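Local coordinates for sorbitol-6-phosphate dehydrogenase (Erwinia amylovora CFBP1430, PDB 5O3Z), which probably catalyses the NAD-dependent oxidation of sorbitol 6-phosphate to fructose 6-phosphate, as a member of the short-chain dehydrogenase/reductase family, at residues 7-12 with 29-34; 91-96 with 113-118. One frame throughout, in Å; residues are numbered along the deposited sequence.

Interaction 1: residues 7-12 with 29-34; sequences QVAVVI and AGYHVA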
loop_
_atom_site.group_PDB
_atom_site.type_symbol
_atom_site.label_atom_id
_atom_site.label_comp_id
_atom_site.label_asym_id
_atom_site.label_seq_id
_atom_site.Cartn_x
_atom_site.Cartn_y
_atom_site.Cartn_z
ATOM N N GLN A 7 -4.742 31.491 -15.091
ATOM C CA GLN A 7 -4.846 30.822 -13.776
ATOM C C GLN A 7 -4.032 31.494 -12.637
ATOM O O GLN A 7 -2.903 32.038 -12.822
ATOM C CB GLN A 7 -4.452 29.334 -13.916
ATOM C CG GLN A 7 -5.182 28.551 -15.026
ATOM C CD GLN A 7 -5.056 27.028 -14.857
ATOM O OE1 GLN A 7 -5.475 26.248 -15.701
ATOM N NE2 GLN A 7 -4.504 26.611 -13.736
ATOM N N VAL A 8 -4.607 31.419 -11.442
ATOM C CA VAL A 8 -3.995 31.946 -10.219
ATOM C C VAL A 8 -3.589 30.803 -9.296
ATOM O O VAL A 8 -4.448 30.012 -8.949
ATOM C CB VAL A 8 -5.066 32.761 -9.463
ATOM C CG1 VAL A 8 -4.603 33.142 -8.089
ATOM C CG2 VAL A 8 -5.439 33.982 -10.284
ATOM N N ALA A 9 -2.334 30.791 -8.872
ATOM C CA ALA A 9 -1.854 29.832 -7.909
ATOM C C ALA A 9 -1.726 30.586 -6.598
ATOM O O ALA A 9 -1.160 31.693 -6.572
ATOM C CB ALA A 9 -0.470 29.342 -8.284
ATOM N N VAL A 10 -2.215 29.992 -5.525
ATOM C CA VAL A 10 -1.918 30.453 -4.132
ATOM C C VAL A 10 -0.899 29.504 -3.537
ATOM O O VAL A 10 -1.162 28.283 -3.444
ATOM C CB VAL A 10 -3.219 30.419 -3.294
ATOM C CG1 VAL A 10 -2.987 31.059 -1.935
ATOM C CG2 VAL A 10 -4.358 31.106 -4.042
ATOM N N VAL A 11 0.233 30.003 -3.069
ATOM C CA VAL A 11 1.216 29.179 -2.391
ATOM C C VAL A 11 1.365 29.608 -0.910
ATOM O O VAL A 11 1.859 30.718 -0.609
ATOM C CB VAL A 11 2.575 29.278 -3.054
ATOM C CG1 VAL A 11 3.587 28.333 -2.423
ATOM C CG2 VAL A 11 2.479 28.980 -4.538
ATOM N N ILE A 12 0.957 28.712 0.004
ATOM C CA ILE A 12 1.063 28.908 1.452
ATOM C C ILE A 12 2.449 28.437 1.817
ATOM O O ILE A 12 2.832 27.230 1.534
ATOM C CB ILE A 12 0.046 28.052 2.251
ATOM C CG1 ILE A 12 -1.350 28.016 1.630
ATOM C CG2 ILE A 12 -0.029 28.437 3.736
ATOM C CD1 ILE A 12 -2.068 29.331 1.524
ATOM N N ALA A 29 5.844 29.306 -15.578
ATOM C CA ALA A 29 4.821 28.507 -16.283
ATOM C C ALA A 29 3.588 29.277 -16.714
ATOM O O ALA A 29 2.655 28.703 -17.288
ATOM C CB ALA A 29 4.400 27.339 -15.412
ATOM N N GLY A 30 3.530 30.588 -16.434
ATOM C CA GLY A 30 2.393 31.365 -16.815
ATOM C C GLY A 30 1.312 31.628 -15.786
ATOM O O GLY A 30 0.254 32.126 -16.157
ATOM N N TYR A 31 1.545 31.296 -14.510
ATOM C CA TYR A 31 0.546 31.563 -13.458
ATOM C C TYR A 31 0.673 33.003 -12.884
ATOM O O TYR A 31 1.786 33.531 -12.686
ATOM C CB TYR A 31 0.630 30.502 -12.301
ATOM C CG TYR A 31 0.131 29.044 -12.617
ATOM C CD1 TYR A 31 0.969 28.095 -13.216
ATOM C CD2 TYR A 31 -1.150 28.625 -12.238
ATOM C CE1 TYR A 31 0.523 26.801 -13.448
ATOM C CE2 TYR A 31 -1.612 27.351 -12.486
ATOM C CZ TYR A 31 -0.771 26.447 -13.117
ATOM O OH TYR A 31 -1.250 25.185 -13.330
ATOM N N HIS A 32 -0.461 33.572 -12.510
ATOM C CA HIS A 32 -0.463 34.659 -11.488
ATOM C C HIS A 32 -0.308 34.018 -10.105
ATOM O O HIS A 32 -0.914 32.989 -9.836
ATOM C CB HIS A 32 -1.736 35.467 -11.544
ATOM C CG HIS A 32 -1.743 36.468 -12.647
ATOM N ND1 HIS A 32 -1.962 36.123 -13.967
ATOM C CD2 HIS A 32 -1.593 37.817 -12.622
ATOM C CE1 HIS A 32 -1.927 37.224 -14.706
ATOM N NE2 HIS A 32 -1.708 38.261 -13.909
ATOM N N VAL A 33 0.534 34.589 -9.268
ATOM C CA VAL A 33 0.902 33.928 -8.028
ATOM C C VAL A 33 0.519 34.805 -6.833
ATOM O O VAL A 33 0.833 36.006 -6.801
ATOM C CB VAL A 33 2.379 33.548 -7.982
ATOM C CG1 VAL A 33 2.705 32.817 -6.678
ATOM C CG2 VAL A 33 2.742 32.650 -9.172
ATOM N N ALA A 34 -0.214 34.205 -5.894
ATOM C CA ALA A 34 -0.433 34.777 -4.557
ATOM C C ALA A 34 0.581 34.129 -3.601
ATOM O O ALA A 34 0.454 32.931 -3.296
ATOM C CB ALA A 34 -1.860 34.529 -4.124
HETATM O O HOH W 1 -3.216 24.525 -12.011
HETATM O O HOH W 2 -2.033 33.372 -15.259
#
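Gln-7 runs alongside Tyr-31 where the two strands begin, both side chains heading the same way. Its CB lies 3.7 Å from Tyr-31 CE2; with CG anti to the carbonyl carbon (chi1 -52°) and the chain beyond extended, NE2 is carried to 3.2 Å from Tyr-31 CE2. The amide stands nearly perpendicular to the ring, at 84°, and NE2 donates to a water beside the phenol end. The backbone oxygen of Gln-7 accepts from His-32 N at 2.9 Å and accepts a second hydrogen bond, from another water, which also donates to Gly-30 O and lies in the imidazole plane next to His-32 ND1.

Val-8 turns to the opposite face of the sheet from Ala-9, and its CG2 meets His-32 CB at 4.2 Å; Phe-83 of helix 69-83 packs on both residues. Ala-9 is gripped at both backbone polar atoms: its N donates to His-32 O, and its O receives Ala-34 N at 2.8 Å. Its methyl joins Tyr-31 CD2 and Leu-26 of helix 17-28. Val-10 returns to the Phe-83 side, CG2 resting 4.2 Å from Ala-34 CB. Val-11 N then donates to Ala-34 O at 2.9 Å, while its CG2 approaches Val-33 CG1; Val-11 also packs on Cys-23 and Leu-26.

This is the first beta-alpha-beta crossover of the Rossmann fold. Four backbone bonds, three nearly straight and the first, at His-32 N, more bent, set the parallel register; the side chains merely pack the two faces, with water-mediated contacts confined to the strand beginnings.

Interaction 2: residues 91-96 with 113-118; sequences YSAGVA and LQVNLV
The hydroxyl of Tyr-91 reaches across to the helix and donates to the backbone oxygen of Val-115 at 2.7 Å. With CG anti to the backbone N (chi1 -170°), the ring extends from the strand end toward helix 106-133 and presents its edge: Val-115 O lies in the ring plane, 3.4 Å from Tyr-91 CE1, and the hydroxyl in turn lies in the carbonyl plane, with a C=O...OH angle of 152°. The helix widens into a pi-type turn here, where Leu-113 O accepts from both Leu-117 N and Val-118 N.

Val-115 puts one branch into the contact. Its CG1, anti to the backbone N, bears on Gly-94 CA at 3.5 Å and on Ala-93 CB at 4.0 Å, so the loop backbone is packed directly against an isopropyl group. Asn-116 starts out pointing away from the loop, but its amide swings back, bringing OD1 to 3.2 Å from Gly-94 CA. The close approach is possible because Gly-94, at a positive phi of 99°, offers only hydrogens to the helix.

Asn-116 OD1 also lies 3.2 Å from Ala-93 O. These two acceptors do not bond to each other; both receive weak hydrogen bonds from Lys-162 NZ, while Asn-116 ND2 donates to Ser-112 O one turn back in the helix, and together these bonds would restrain the rotation of the amide.

The segment Tyr-Ser-Ala-Gly takes the place of the Asn-Asn-Ala-Gly motif of classical short-chain dehydrogenases. Asn-116, together with Tyr-158 and Lys-162 in their Tyr-x-x-x-Lys spacing, matches the Asn, Tyr and Lys of the family's Asn-Ser-Tyr-Lys tetrad, consistent with a place at the active site.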
loop_
_atom_site.group_PDB
_atom_site.type_symbol
_atom_site.label_atom_id
_atom_site.label_comp_id
_atom_site.label_asym_id
_atom_site.label_seq_id
_atom_site.Cartn_x
_atom_site.Cartn_y
_atom_site.Cartn_z
ATOM N N TYR A 91 0.027 23.871 -0.757
ATOM C CA TYR A 91 0.278 23.945 0.669
ATOM C C TYR A 91 1.619 23.367 1.003
ATOM O O TYR A 91 1.884 22.114 0.921
ATOM C CB TYR A 91 -0.858 23.302 1.511
ATOM C CG TYR A 91 -0.733 23.581 3.015
ATOM C CD1 TYR A 91 0.035 22.765 3.876
ATOM C CD2 TYR A 91 -1.380 24.662 3.572
ATOM C CE1 TYR A 91 0.127 23.051 5.230
ATOM C CE2 TYR A 91 -1.272 24.949 4.903
ATOM C CZ TYR A 91 -0.513 24.185 5.723
ATOM O OH TYR A 91 -0.515 24.575 7.045
ATOM N N SER A 92 2.481 24.282 1.363
ATOM C CA SER A 92 3.840 23.974 1.633
ATOM C C SER A 92 4.248 24.497 3.010
ATOM O O SER A 92 4.657 25.630 3.167
ATOM C CB SER A 92 4.669 24.544 0.487
ATOM O OG SER A 92 6.014 24.247 0.723
ATOM N N ALA A 93 4.188 23.640 4.006
ATOM C CA ALA A 93 4.454 24.001 5.378
ATOM C C ALA A 93 4.917 22.791 6.159
ATOM O O ALA A 93 4.727 21.633 5.735
ATOM C CB ALA A 93 3.194 24.586 6.001
ATOM N N GLY A 94 5.614 23.058 7.261
ATOM C CA GLY A 94 5.906 22.051 8.290
ATOM C C GLY A 94 7.287 21.450 8.191
ATOM O O GLY A 94 7.751 21.154 7.081
ATOM N N VAL A 95 7.920 21.266 9.358
ATOM C CA VAL A 95 9.318 20.784 9.486
ATOM C C VAL A 95 9.404 19.647 10.533
ATOM O O VAL A 95 8.475 19.439 11.327
ATOM C CB VAL A 95 10.338 21.927 9.819
ATOM C CG1 VAL A 95 9.929 23.242 9.166
ATOM C CG2 VAL A 95 10.524 22.148 11.319
ATOM N N ALA A 96 10.531 18.935 10.525
ATOM C CA ALA A 96 10.701 17.731 11.326
ATOM C C ALA A 96 11.371 18.076 12.658
ATOM O O ALA A 96 12.376 18.796 12.683
ATOM C CB ALA A 96 11.526 16.701 10.559
ATOM N N LEU A 113 0.889 18.889 14.326
ATOM C CA LEU A 113 -0.480 18.718 13.820
ATOM C C LEU A 113 -1.079 20.023 13.281
ATOM O O LEU A 113 -1.767 20.044 12.253
ATOM C CB LEU A 113 -1.412 18.114 14.878
ATOM C CG LEU A 113 -0.990 16.732 15.419
ATOM C CD1 LEU A 113 -2.020 16.226 16.422
ATOM C CD2 LEU A 113 -0.784 15.718 14.323
ATOM N N GLN A 114 -0.785 21.125 13.956
ATOM C CA GLN A 114 -1.354 22.425 13.548
ATOM C C GLN A 114 -0.796 22.844 12.163
ATOM O O GLN A 114 -1.535 23.114 11.250
ATOM C CB GLN A 114 -1.056 23.498 14.648
ATOM C CG GLN A 114 -1.931 23.411 15.913
ATOM C CD GLN A 114 -3.441 23.414 15.621
ATOM O OE1 GLN A 114 -3.923 24.157 14.781
ATOM N NE2 GLN A 114 -4.193 22.566 16.315
ATOM N N VAL A 115 0.513 22.847 12.047
ATOM C CA VAL A 115 1.231 23.338 10.877
ATOM C C VAL A 115 1.034 22.346 9.708
ATOM O O VAL A 115 0.662 22.757 8.613
ATOM C CB VAL A 115 2.714 23.584 11.199
ATOM C CG1 VAL A 115 3.492 24.006 9.952
ATOM C CG2 VAL A 115 2.852 24.693 12.245
ATOM N N ASN A 116 1.183 21.044 9.979
ATOM C CA ASN A 116 1.168 20.084 8.889
ATOM C C ASN A 116 -0.171 19.641 8.451
ATOM O O ASN A 116 -0.326 19.222 7.303
ATOM C CB ASN A 116 1.980 18.906 9.244
ATOM C CG ASN A 116 3.409 19.204 9.160
ATOM O OD1 ASN A 116 3.880 19.542 8.054
ATOM N ND2 ASN A 116 4.136 19.132 10.291
ATOM N N LEU A 117 -1.159 19.741 9.345
ATOM C CA LEU A 117 -2.430 19.159 9.104
ATOM C C LEU A 117 -3.566 20.120 9.197
ATOM O O LEU A 117 -4.320 20.211 8.268
ATOM C CB LEU A 117 -2.641 17.939 10.035
ATOM C CG LEU A 117 -3.774 16.948 9.833
ATOM C CD1 LEU A 117 -3.816 16.506 8.371
ATOM C CD2 LEU A 117 -3.493 15.768 10.776
ATOM N N VAL A 118 -3.747 20.833 10.319
ATOM C CA VAL A 118 -4.893 21.712 10.430
ATOM C C VAL A 118 -4.791 22.893 9.402
ATOM O O VAL A 118 -5.788 23.320 8.814
ATOM C CB VAL A 118 -5.024 22.245 11.871
ATOM C CG1 VAL A 118 -5.964 23.428 11.946
ATOM C CG2 VAL A 118 -5.442 21.129 12.810
#

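How the interactions relate
Interactions 1 and 2 follow one another along the chain and meet where two neighbouring strands of the parallel sheet end. Ile-12 O probably accepts a hydrogen bond from Ser-92 N at 3.0 Å, and Ile-12 CG1 packs on Tyr-91 CD2 at 3.9 Å; the centres of the two interactions lie about 20 Å apart. The strand pair of interaction 1 is a buried element of the sheet, dominated by backbone bonds and aliphatic packing, with no other subunit touching it. Interaction 2 is only partly buried and joins a loop to a helix through one side-chain-to-backbone bond and the packing of Val-115 and Asn-116 on the loop. Its helix also packs against a second subunit through Leu-113, Leu-117 and Val-118.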